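Local atomic coordinates of RavA (Legionella pneumophila str. Paris, PDB entry 6WO6), a protein that is an effector of Legionella pneumophila, presumably delivered into host cells during infection, whose precise molecular activity is unclear. Residues A[40-43]-A[44-48]. The protein carries 2 engineered substitutions. Sequence-based numbering, arbitrary orientation.
Sequences AALV and LASRL. Engineered in segment 40-43: A40 (natural residue Glu), A41 (natural residue Lys).
Four successive i to i+4 backbone bonds, from L44 N to A40 O through R47 N to V43 O, carry helix 38-51 through residues 40-48, with A45 N meeting A41 O at 2.9 Å and 168°. The third of them shares its acceptor: L42 O takes S46 N at 2.9 Å and also the hydroxyl S46 OG at 3.0 Å. The two donors come from opposite faces of the carbonyl plane, OG lying well above it. With OG anti to its own carbonyl carbon (chi1 -71°), the serine hydroxyl folds back onto the preceding turn. One residue further on, V43 and R47 meet through aliphatic carbons, V43 CG1 lying 4.0 Å from R47 CD. The arginine chain then bends at chi3 (52°), and its NH2 bonds to L13 O. A40 and A41 are engineered, replacing Glu and Lys; A41, L42 and A45 pack on helix 77-92 through F77, F80 and L81, whereas L44 and R47 touch P16. Chemically, the serine hydroxyl donates back into its own helix, giving L42 O a second donor, and the guanidinium ties this helix to the chain just before helix 16-20.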
loop_
_atom_site.group_PDB
_atom_site.type_symbol
_atom_site.label_atom_id
_atom_site.label_comp_id
_atom_site.label_asym_id
_atom_site.label_seq_id
_atom_site.Cartn_x
_atom_site.Cartn_y
_atom_site.Cartn_z
ATOM N N ALA A 40 -21.642 27.124 -17.815
ATOM C CA ALA A 40 -22.625 26.061 -17.990
ATOM C C ALA A 40 -22.073 24.936 -18.858
ATOM O O ALA A 40 -22.321 23.756 -18.584
ATOM C CB ALA A 40 -23.910 26.627 -18.593
ATOM N N ALA A 41 -21.319 25.283 -19.907
ATOM C CA ALA A 41 -20.717 24.259 -20.756
ATOM C C ALA A 41 -19.704 23.428 -19.981
ATOM O O ALA A 41 -19.663 22.200 -20.121
ATOM C CB ALA A 41 -20.061 24.903 -21.976
ATOM N N LEU A 42 -18.879 24.081 -19.156
ATOM C CA LEU A 42 -17.928 23.354 -18.320
ATOM C C LEU A 42 -18.647 22.398 -17.376
ATOM O O LEU A 42 -18.284 21.219 -17.274
ATOM C CB LEU A 42 -17.065 24.342 -17.533
ATOM C CG LEU A 42 -16.087 23.747 -16.516
ATOM C CD1 LEU A 42 -14.673 23.704 -17.081
ATOM C CD2 LEU A 42 -16.129 24.518 -15.198
ATOM N N VAL A 43 -19.677 22.891 -16.680
ATOM C CA VAL A 43 -20.421 22.055 -15.737
ATOM C C VAL A 43 -21.047 20.858 -16.447
ATOM O O VAL A 43 -20.975 19.718 -15.960
ATOM C CB VAL A 43 -21.482 22.898 -15.004
ATOM C CG1 VAL A 43 -22.432 22.005 -14.222
ATOM C CG2 VAL A 43 -20.812 23.897 -14.081
ATOM N N LEU A 44 -21.662 21.092 -17.610
ATOM C CA LEU A 44 -22.344 20.015 -18.317
ATOM C C LEU A 44 -21.357 18.981 -18.845
ATOM O O LEU A 44 -21.603 17.774 -18.737
ATOM C CB LEU A 44 -23.189 20.583 -19.456
ATOM C CG LEU A 44 -23.982 19.568 -20.281
ATOM C CD1 LEU A 44 -24.882 18.726 -19.389
ATOM C CD2 LEU A 44 -24.801 20.273 -21.351
ATOM N N ALA A 45 -20.237 19.427 -19.421
ATOM C CA ALA A 45 -19.226 18.476 -19.873
ATOM C C ALA A 45 -18.679 17.664 -18.706
ATOM O O ALA A 45 -18.463 16.450 -18.830
ATOM C CB ALA A 45 -18.097 19.209 -20.595
ATOM N N SER A 46 -18.466 18.314 -17.558
ATOM C CA SER A 46 -17.955 17.612 -16.387
ATOM C C SER A 46 -18.922 16.524 -15.932
ATOM O O SER A 46 -18.512 15.389 -15.661
ATOM C CB SER A 46 -17.690 18.608 -15.258
ATOM O OG SER A 46 -16.561 19.412 -15.549
ATOM N N ARG A 47 -20.214 16.853 -15.841
ATOM C CA ARG A 47 -21.192 15.851 -15.420
ATOM C C ARG A 47 -21.297 14.720 -16.440
ATOM O O ARG A 47 -21.338 13.535 -16.074
ATOM C CB ARG A 47 -22.554 16.505 -15.204
ATOM C CG ARG A 47 -22.569 17.575 -14.124
ATOM C CD ARG A 47 -23.909 18.275 -14.106
ATOM N NE ARG A 47 -25.005 17.315 -14.022
ATOM C CZ ARG A 47 -26.222 17.530 -14.510
ATOM N NH1 ARG A 47 -26.501 18.668 -15.130
ATOM N NH2 ARG A 47 -27.158 16.600 -14.387
ATOM N N LEU A 48 -21.341 15.078 -17.725
ATOM C CA LEU A 48 -21.402 14.097 -18.800
ATOM C C LEU A 48 -20.247 13.108 -18.714
ATOM O O LEU A 48 -20.431 11.902 -18.915
ATOM C CB LEU A 48 -21.404 14.842 -20.137
ATOM C CG LEU A 48 -21.514 14.162 -21.500
ATOM C CD1 LEU A 48 -22.573 13.102 -21.486
ATOM C CD2 LEU A 48 -21.843 15.212 -22.554
#